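Ika8 (PDB 6G6O) is a computationally designed, symmetrical eight-bladed beta-propeller built from WD40-type repeats, an artificial scaffold with no assigned biological activity. Local coordinates at residues A[12-17]-A[38-43]; A[155-160]-A[169-174]; A[75-80]-A[89-94]. All blocks are in the same frame, centred on the assembly; numbering follows the deposited sequence.

Contact 1: residues A[12-17]-A[38-43]; sequences EGHQSA and KVWDIL
K38 runs past H14 and on to the carbonyl of G13, each side chain sliding by the other in the opposite sense. Starting at its CB, the lysine sits 3.4 Å above the plane of the W40 ring, near its rim, and CB also touches H14 CE1. CG comes next, 3.5 Å from the same H14 CE1. CD then stands over the middle of the imidazole face, 3.5 Å from the centroid and only 12° off the ring normal, a CH-pi contact. CE packs against G13 O at 3.3 Å. There the chain bends (chi4 -68°) and carries NZ away to a salt bridge with D50 on strand 47-51. The surroundings are those of a WD40 repeat, in which a Gly-His loop packs on the tryptophan of the third strand: W40 NE1 donates to S30 OG, and H14 ND1 is hydrogen-bonded to T36 OG1. The loop backbone also passes the six-membered end of W40, G13 N coming within 3.2 Å of CH2. At its backbone angles G13 could not carry a CB without jamming it against the carbonyl of E12. An alanine in place of H14 would take away the flat face under K38 CD and is likely to cost T36 OG1 its bond to the ring and leave the lysine stem freer to swing. H14 NE2 meets the tryptophan edge close to the indole plane, 4.3 Å from W40 CZ2.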
loop_
_atom_site.group_PDB
_atom_site.type_symbol
_atom_site.label_atom_id
_atom_site.label_comp_id
_atom_site.label_asym_id
_atom_site.label_seq_id
_atom_site.Cartn_x
_atom_site.Cartn_y
_atom_site.Cartn_z
ATOM N N GLU A 12 -22.374 -0.454 3.387
ATOM C CA GLU A 12 -22.571 -0.666 4.819
ATOM C C GLU A 12 -21.242 -0.822 5.551
ATOM O O GLU A 12 -21.077 -0.307 6.663
ATOM C CB GLU A 12 -23.462 -1.885 5.052
ATOM C CG GLU A 12 -24.289 -1.797 6.327
ATOM C CD GLU A 12 -24.918 -3.121 6.717
ATOM O OE1 GLU A 12 -25.314 -3.887 5.812
ATOM O OE2 GLU A 12 -25.017 -3.394 7.932
ATOM N N GLY A 13 -20.289 -1.524 4.952
ATOM C CA GLY A 13 -18.989 -1.696 5.568
ATOM C C GLY A 13 -18.933 -2.894 6.497
ATOM O O GLY A 13 -19.711 -3.847 6.397
ATOM N N HIS A 14 -17.990 -2.827 7.432
ATOM C CA HIS A 14 -17.686 -3.932 8.329
ATOM C C HIS A 14 -17.995 -3.552 9.772
ATOM O O HIS A 14 -18.203 -2.383 10.107
ATOM C CB HIS A 14 -16.215 -4.351 8.204
ATOM C CG HIS A 14 -15.815 -4.748 6.818
ATOM N ND1 HIS A 14 -15.439 -6.032 6.492
ATOM C CD2 HIS A 14 -15.732 -4.030 5.673
ATOM C CE1 HIS A 14 -15.140 -6.088 5.207
ATOM N NE2 HIS A 14 -15.309 -4.887 4.687
ATOM N N GLN A 15 -18.012 -4.571 10.630
ATOM C CA GLN A 15 -18.235 -4.404 12.058
ATOM C C GLN A 15 -16.949 -4.155 12.831
ATOM O O GLN A 15 -16.987 -4.073 14.062
ATOM C CB GLN A 15 -18.942 -5.637 12.625
ATOM C CG GLN A 15 -20.263 -5.955 11.946
ATOM C CD GLN A 15 -21.260 -4.819 12.063
ATOM O OE1 GLN A 15 -21.590 -4.163 11.074
ATOM N NE2 GLN A 15 -21.745 -4.579 13.275
ATOM N N SER A 16 -15.815 -4.040 12.144
ATOM C CA SER A 16 -14.544 -3.759 12.793
ATOM C C SER A 16 -13.701 -2.909 11.857
ATOM O O SER A 16 -14.052 -2.697 10.693
ATOM C CB SER A 16 -13.811 -5.048 13.182
ATOM O OG SER A 16 -13.375 -5.754 12.036
ATOM N N ALA A 17 -12.572 -2.431 12.381
ATOM C CA ALA A 17 -11.728 -1.484 11.664
ATOM C C ALA A 17 -11.349 -2.010 10.287
ATOM O O ALA A 17 -11.090 -3.202 10.108
ATOM C CB ALA A 17 -10.464 -1.189 12.474
ATOM N N LYS A 38 -15.232 -8.288 2.354
ATOM C CA LYS A 38 -16.477 -7.981 1.667
ATOM C C LYS A 38 -16.180 -7.433 0.279
ATOM O O LYS A 38 -15.231 -6.665 0.096
ATOM C CB LYS A 38 -17.316 -6.975 2.463
ATOM C CG LYS A 38 -17.938 -7.554 3.723
ATOM C CD LYS A 38 -18.566 -6.466 4.579
ATOM C CE LYS A 38 -19.236 -7.048 5.816
ATOM N NZ LYS A 38 -20.431 -7.865 5.468
ATOM N N VAL A 39 -16.994 -7.834 -0.693
ATOM C CA VAL A 39 -16.851 -7.418 -2.084
ATOM C C VAL A 39 -18.027 -6.514 -2.427
ATOM O O VAL A 39 -19.187 -6.924 -2.309
ATOM C CB VAL A 39 -16.787 -8.626 -3.030
ATOM C CG1 VAL A 39 -16.614 -8.167 -4.467
ATOM C CG2 VAL A 39 -15.659 -9.562 -2.617
ATOM N N TRP A 40 -17.729 -5.291 -2.858
ATOM C CA TRP A 40 -18.742 -4.274 -3.097
ATOM C C TRP A 40 -18.902 -4.001 -4.586
ATOM O O TRP A 40 -17.973 -4.189 -5.376
ATOM C CB TRP A 40 -18.390 -2.969 -2.378
ATOM C CG TRP A 40 -18.058 -3.141 -0.932
ATOM C CD1 TRP A 40 -16.816 -3.149 -0.372
ATOM C CD2 TRP A 40 -18.986 -3.324 0.146
ATOM N NE1 TRP A 40 -16.910 -3.328 0.986
ATOM C CE2 TRP A 40 -18.232 -3.439 1.328
ATOM C CE3 TRP A 40 -20.379 -3.401 0.223
ATOM C CZ2 TRP A 40 -18.823 -3.628 2.574
ATOM C CZ3 TRP A 40 -20.965 -3.590 1.460
ATOM C CH2 TRP A 40 -20.189 -3.703 2.619
ATOM N N ASP A 41 -20.099 -3.550 -4.957
ATOM C CA ASP A 41 -20.408 -3.099 -6.310
ATOM C C ASP A 41 -20.479 -1.578 -6.281
ATOM O O ASP A 41 -21.400 -1.007 -5.688
ATOM C CB ASP A 41 -21.723 -3.705 -6.801
ATOM C CG ASP A 41 -21.975 -3.450 -8.275
ATOM O OD1 ASP A 41 -21.195 -2.708 -8.907
ATOM O OD2 ASP A 41 -22.969 -3.991 -8.803
ATOM N N ILE A 42 -19.508 -0.922 -6.918
ATOM C CA ILE A 42 -19.475 0.536 -6.902
ATOM C C ILE A 42 -20.647 1.116 -7.686
ATOM O O ILE A 42 -21.184 2.169 -7.324
ATOM C CB ILE A 42 -18.118 1.038 -7.435
ATOM C CG1 ILE A 42 -17.061 0.946 -6.330
ATOM C CG2 ILE A 42 -18.225 2.455 -7.997
ATOM C CD1 ILE A 42 -16.173 2.165 -6.211
ATOM N N LEU A 43 -21.084 0.431 -8.744
ATOM C CA LEU A 43 -22.154 0.962 -9.579
ATOM C C LEU A 43 -23.522 0.864 -8.913
ATOM O O LEU A 43 -24.378 1.724 -9.144
ATOM C CB LEU A 43 -22.171 0.240 -10.927
ATOM C CG LEU A 43 -20.903 0.410 -11.767
ATOM C CD1 LEU A 43 -21.086 -0.179 -13.156
ATOM C CD2 LEU A 43 -20.510 1.876 -11.848
#

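Contact 2: residues A[155-160]-A[169-174]; sequences GTVKVW and VSLEGH
The hairpin of strands 157-161 and 167-170 forms the outer side of one propeller blade, and its second arm runs on through G173 and H174 into the next WD40 repeat. Valine and leucine carry the apolar side: L171 CD1 lies 3.8 Å from V157 CG1 and also reaches V159 CG2. The backbone sets L171 CB against V157 O; with CG anti to the carbonyl carbon (chi1 -48°), the CD1 methyl is carried on toward the two valines. Further out, V159 CG2 meets V169 CG2 at 4.3 Å. At the other end the backbones come together directly, H174 N donating to G155 O at 2.6 Å in an almost straight bond (175°), with the donor tilted 24° from the carbonyl plane. G155 CA returns a CA-H...O contact to H174 O. Neither glycine has room for a CB here: at G155 it would strike H174 O, and at G173 it would strike G155 O. On the next blade, S190 and T196 hold the two ring nitrogens of H174, while K198 NZ bonds G173 O.

Along the rest of the pair, water does the bridging. Water 1 accepts from V157 N and donates to L171 O at 2.5 Å; water 2 does the same from V159 N to V169 O, also at 2.5 Å. Two N-H groups of one strand and two carbonyls of the other segment are thus joined at one remove, and direct cohesion rests on the methyl contacts and the single short bond at the glycine end.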
loop_
_atom_site.group_PDB
_atom_site.type_symbol
_atom_site.label_atom_id
_atom_site.label_comp_id
_atom_site.label_asym_id
_atom_site.label_seq_id
_atom_site.Cartn_x
_atom_site.Cartn_y
_atom_site.Cartn_z
ATOM N N GLY A 155 15.197 -0.610 8.481
ATOM C CA GLY A 155 15.802 0.257 7.494
ATOM C C GLY A 155 16.509 -0.451 6.363
ATOM O O GLY A 155 17.037 0.222 5.471
ATOM N N THR A 156 16.537 -1.781 6.367
ATOM C CA THR A 156 17.205 -2.527 5.313
ATOM C C THR A 156 16.323 -2.611 4.074
ATOM O O THR A 156 15.099 -2.735 4.170
ATOM C CB THR A 156 17.560 -3.934 5.794
ATOM O OG1 THR A 156 16.381 -4.581 6.288
ATOM C CG2 THR A 156 18.596 -3.869 6.905
ATOM N N VAL A 157 16.955 -2.528 2.905
ATOM C CA VAL A 157 16.281 -2.642 1.618
ATOM C C VAL A 157 17.076 -3.615 0.759
ATOM O O VAL A 157 18.290 -3.450 0.592
ATOM C CB VAL A 157 16.151 -1.280 0.910
ATOM C CG1 VAL A 157 15.405 -1.434 -0.402
ATOM C CG2 VAL A 157 15.450 -0.271 1.810
ATOM N N LYS A 158 16.398 -4.625 0.219
ATOM C CA LYS A 158 17.049 -5.668 -0.560
ATOM C C LYS A 158 16.376 -5.798 -1.921
ATOM O O LYS A 158 15.214 -5.431 -2.104
ATOM C CB LYS A 158 17.023 -7.018 0.175
ATOM C CG LYS A 158 17.613 -6.972 1.578
ATOM C CD LYS A 158 17.884 -8.368 2.113
ATOM C CE LYS A 158 18.193 -8.342 3.603
ATOM N NZ LYS A 158 19.271 -7.376 3.945
ATOM N N VAL A 159 17.133 -6.327 -2.880
ATOM C CA VAL A 159 16.660 -6.544 -4.242
ATOM C C VAL A 159 16.950 -7.990 -4.619
ATOM O O VAL A 159 18.117 -8.398 -4.665
ATOM C CB VAL A 159 17.322 -5.584 -5.245
ATOM C CG1 VAL A 159 16.802 -5.852 -6.648
ATOM C CG2 VAL A 159 17.077 -4.137 -4.847
ATOM N N TRP A 160 15.898 -8.758 -4.891
ATOM C CA TRP A 160 16.019 -10.148 -5.305
ATOM C C TRP A 160 15.503 -10.312 -6.727
ATOM O O TRP A 160 14.597 -9.596 -7.163
ATOM C CB TRP A 160 15.232 -11.094 -4.384
ATOM C CG TRP A 160 15.315 -10.776 -2.923
ATOM C CD1 TRP A 160 14.647 -9.787 -2.259
ATOM C CD2 TRP A 160 16.093 -11.467 -1.938
ATOM N NE1 TRP A 160 14.971 -9.813 -0.923
ATOM C CE2 TRP A 160 15.856 -10.835 -0.701
ATOM C CE3 TRP A 160 16.972 -12.555 -1.983
ATOM C CZ2 TRP A 160 16.466 -11.255 0.481
ATOM C CZ3 TRP A 160 17.574 -12.971 -0.808
ATOM C CH2 TRP A 160 17.319 -12.322 0.406
ATOM N N VAL A 169 21.792 -6.644 -6.124
ATOM C CA VAL A 169 22.696 -5.660 -5.544
ATOM C C VAL A 169 22.400 -5.556 -4.053
ATOM O O VAL A 169 21.377 -6.037 -3.563
ATOM C CB VAL A 169 22.568 -4.275 -6.213
ATOM C CG1 VAL A 169 23.192 -4.290 -7.599
ATOM C CG2 VAL A 169 21.109 -3.853 -6.277
ATOM N N SER A 170 23.316 -4.915 -3.333
ATOM C CA SER A 170 23.177 -4.689 -1.900
ATOM C C SER A 170 23.111 -3.192 -1.640
ATOM O O SER A 170 23.972 -2.437 -2.104
ATOM C CB SER A 170 24.338 -5.320 -1.126
ATOM O OG SER A 170 25.559 -4.656 -1.401
ATOM N N LEU A 171 22.089 -2.768 -0.902
ATOM C CA LEU A 171 21.844 -1.360 -0.627
ATOM C C LEU A 171 22.101 -1.060 0.843
ATOM O O LEU A 171 21.788 -1.875 1.718
ATOM C CB LEU A 171 20.408 -0.976 -0.997
ATOM C CG LEU A 171 19.933 -1.437 -2.378
ATOM C CD1 LEU A 171 18.464 -1.108 -2.579
ATOM C CD2 LEU A 171 20.780 -0.813 -3.476
ATOM N N GLU A 172 22.674 0.117 1.109
ATOM C CA GLU A 172 22.975 0.501 2.484
ATOM C C GLU A 172 21.706 0.682 3.307
ATOM O O GLU A 172 21.729 0.499 4.530
ATOM C CB GLU A 172 23.812 1.783 2.497
ATOM C CG GLU A 172 24.226 2.254 3.884
ATOM C CD GLU A 172 25.068 3.517 3.846
ATOM O OE1 GLU A 172 26.014 3.626 4.656
ATOM O OE2 GLU A 172 24.785 4.400 3.009
ATOM N N GLY A 173 20.595 1.031 2.663
ATOM C CA GLY A 173 19.351 1.178 3.388
ATOM C C GLY A 173 19.327 2.436 4.243
ATOM O O GLY A 173 20.119 3.364 4.074
ATOM N N HIS A 174 18.393 2.444 5.187
ATOM C CA HIS A 174 18.155 3.588 6.050
ATOM C C HIS A 174 18.435 3.215 7.500
ATOM O O HIS A 174 18.613 2.044 7.845
ATOM C CB HIS A 174 16.712 4.091 5.911
ATOM C CG HIS A 174 16.326 4.455 4.510
ATOM N ND1 HIS A 174 15.963 5.733 4.149
ATOM C CD2 HIS A 174 16.245 3.708 3.384
ATOM C CE1 HIS A 174 15.675 5.758 2.860
ATOM N NE2 HIS A 174 15.839 4.542 2.372
HETATM O O HOH W 1 19.911 -2.399 3.357
HETATM O O HOH W 2 20.042 -6.623 -1.562
#

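Contact 3: residues A[75-80]-A[89-94]; sequences GTVKVW and VSLEGH
L91 approaches V77 and V79 at a slant, its CD1 methyl settling in the angle between them. The two valines share the same rotamer yet offer different branches: V77 presents CG1, 3.9 Å from L91 CD1, and V79 presents CG2, 3.8 Å from that same methyl. With V77 CG1 opposite its own backbone N (chi1 -166°), the other branch, CG2, is left to lie against G93 CA at 3.9 Å. Behind its methyl, L91 rests CB on V77 O. V89 is set further out, touching V79 CB with CG1 at 4.3 Å. Side chains of strand 98-104, I98 and L101, pack on V77, while W120 lies beside L91, so this apolar seam reaches into the following blade.

The backbones between these side chains are bridged by water. Water 3 accepts from V77 N and donates to L91 O; water 4 accepts from L91 N and donates to V77 O, 2.5 Å away. Both polar groups of V77 and both of L91 are therefore linked across the gap through solvent. Beyond G93 the chains close up: H94 N donates to G75 O at 2.9 Å, lying in the carbonyl plane though bent at the hydrogen (136°). G75 CA adds a CA-H...O contact to H94 O. A CB on either G75 or G93 would collide with the partner backbone. The H94 ring itself turns to S110 and T116, and G93 O takes K118 NZ. This is the joint between successive WD40 blades, where the chain leaving the short strand 87-88 runs back antiparallel beside the third strand, 77-81, and delivers the Gly-His pair to the next repeat.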
loop_
_atom_site.group_PDB
_atom_site.type_symbol
_atom_site.label_atom_id
_atom_site.label_comp_id
_atom_site.label_asym_id
_atom_site.label_seq_id
_atom_site.Cartn_x
_atom_site.Cartn_y
_atom_site.Cartn_z
ATOM N N GLY A 75 -0.950 -15.490 9.250
ATOM C CA GLY A 75 0.007 -15.979 8.284
ATOM C C GLY A 75 -0.581 -16.600 7.039
ATOM O O GLY A 75 0.180 -16.978 6.142
ATOM N N THR A 76 -1.901 -16.718 6.950
ATOM C CA THR A 76 -2.512 -17.306 5.768
ATOM C C THR A 76 -2.469 -16.328 4.602
ATOM O O THR A 76 -2.598 -15.115 4.780
ATOM C CB THR A 76 -3.957 -17.710 6.055
ATOM O OG1 THR A 76 -4.693 -16.571 6.518
ATOM C CG2 THR A 76 -4.004 -18.804 7.110
ATOM N N VAL A 77 -2.259 -16.865 3.404
ATOM C CA VAL A 77 -2.372 -16.111 2.162
ATOM C C VAL A 77 -3.312 -16.888 1.256
ATOM O O VAL A 77 -3.046 -18.052 0.935
ATOM C CB VAL A 77 -1.013 -15.897 1.476
ATOM C CG1 VAL A 77 -1.129 -14.827 0.402
ATOM C CG2 VAL A 77 0.047 -15.517 2.494
ATOM N N LYS A 78 -4.413 -16.257 0.855
ATOM C CA LYS A 78 -5.446 -16.919 0.076
ATOM C C LYS A 78 -5.595 -16.243 -1.278
ATOM O O LYS A 78 -5.469 -15.020 -1.393
ATOM C CB LYS A 78 -6.784 -16.921 0.824
ATOM C CG LYS A 78 -6.728 -17.670 2.147
ATOM C CD LYS A 78 -8.042 -17.596 2.913
ATOM C CE LYS A 78 -9.132 -18.415 2.243
ATOM N NZ LYS A 78 -10.329 -18.558 3.120
ATOM N N VAL A 79 -5.853 -17.056 -2.299
ATOM C CA VAL A 79 -6.055 -16.605 -3.671
ATOM C C VAL A 79 -7.421 -17.109 -4.113
ATOM O O VAL A 79 -7.669 -18.321 -4.102
ATOM C CB VAL A 79 -4.950 -17.120 -4.607
ATOM C CG1 VAL A 79 -5.211 -16.683 -6.036
ATOM C CG2 VAL A 79 -3.584 -16.642 -4.132
ATOM N N TRP A 80 -8.308 -16.192 -4.494
ATOM C CA TRP A 80 -9.676 -16.595 -4.782
ATOM C C TRP A 80 -10.263 -15.753 -5.907
ATOM O O TRP A 80 -9.770 -14.671 -6.235
ATOM C CB TRP A 80 -10.564 -16.517 -3.531
ATOM C CG TRP A 80 -10.343 -15.320 -2.655
ATOM C CD1 TRP A 80 -9.313 -15.117 -1.784
ATOM C CD2 TRP A 80 -11.198 -14.177 -2.536
ATOM N NE1 TRP A 80 -9.463 -13.910 -1.145
ATOM C CE2 TRP A 80 -10.614 -13.314 -1.588
ATOM C CE3 TRP A 80 -12.398 -13.794 -3.148
ATOM C CZ2 TRP A 80 -11.186 -12.092 -1.236
ATOM C CZ3 TRP A 80 -12.966 -12.583 -2.797
ATOM C CH2 TRP A 80 -12.360 -11.747 -1.850
ATOM N N VAL A 89 -6.441 -21.480 -5.578
ATOM C CA VAL A 89 -5.325 -22.349 -5.234
ATOM C C VAL A 89 -5.007 -22.161 -3.756
ATOM O O VAL A 89 -5.312 -21.128 -3.155
ATOM C CB VAL A 89 -4.080 -22.067 -6.109
ATOM C CG1 VAL A 89 -3.259 -20.918 -5.538
ATOM C CG2 VAL A 89 -3.240 -23.325 -6.262
ATOM N N SER A 90 -4.399 -23.186 -3.168
ATOM C CA SER A 90 -4.041 -23.178 -1.755
ATOM C C SER A 90 -2.560 -22.850 -1.609
ATOM O O SER A 90 -1.707 -23.532 -2.188
ATOM C CB SER A 90 -4.359 -24.523 -1.103
ATOM O OG SER A 90 -3.991 -24.521 0.267
ATOM N N LEU A 91 -2.261 -21.804 -0.847
ATOM C CA LEU A 91 -0.897 -21.448 -0.490
ATOM C C LEU A 91 -0.654 -21.806 0.969
ATOM O O LEU A 91 -1.539 -21.636 1.814
ATOM C CB LEU A 91 -0.630 -19.956 -0.706
ATOM C CG LEU A 91 -1.032 -19.329 -2.042
ATOM C CD1 LEU A 91 -0.712 -17.846 -2.039
ATOM C CD2 LEU A 91 -0.328 -20.021 -3.188
ATOM N N GLU A 92 0.548 -22.307 1.260
ATOM C CA GLU A 92 0.892 -22.632 2.640
ATOM C C GLU A 92 0.989 -21.380 3.501
ATOM O O GLU A 92 0.762 -21.443 4.715
ATOM C CB GLU A 92 2.204 -23.416 2.681
ATOM C CG GLU A 92 2.543 -24.003 4.040
ATOM C CD GLU A 92 1.577 -25.090 4.463
ATOM O OE1 GLU A 92 1.064 -25.807 3.578
ATOM O OE2 GLU A 92 1.330 -25.227 5.681
ATOM N N GLY A 93 1.311 -20.241 2.899
ATOM C CA GLY A 93 1.452 -19.016 3.650
ATOM C C GLY A 93 2.659 -19.050 4.576
ATOM O O GLY A 93 3.468 -19.977 4.576
ATOM N N HIS A 94 2.760 -18.000 5.380
ATOM C CA HIS A 94 3.848 -17.852 6.334
ATOM C C HIS A 94 3.421 -18.334 7.712
ATOM O O HIS A 94 2.234 -18.489 8.007
ATOM C CB HIS A 94 4.303 -16.393 6.424
ATOM C CG HIS A 94 4.875 -15.851 5.154
ATOM N ND1 HIS A 94 6.157 -15.351 5.070
ATOM C CD2 HIS A 94 4.337 -15.712 3.919
ATOM C CE1 HIS A 94 6.385 -14.931 3.840
ATOM N NE2 HIS A 94 5.297 -15.139 3.121
HETATM O O HOH W 3 -2.534 -19.878 3.778
HETATM O O HOH W 4 -3.913 -20.288 0.292
#

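In the fold
Following the chain from the N terminus, strand 7-10 first pairs with the last strand, 317-321, closing the propeller ring. Contact 1 then closes a 20-residue loop within the first repeat, bringing the segment before strand 18-24 onto strand 37-41. Contact 3 and then contact 2 each close a much shorter loop, eight residues long, from a blade's third strand to the outermost strand or the link that follows it into the next repeat; they are equivalent junctions two blades apart. None nests or crosses. Contacts 1 and 3 touch, V39 CG2 lying 4.0 Å from W80 CH2, whereas contact 2 sits across the ring from contact 1, about 37 Å between centres.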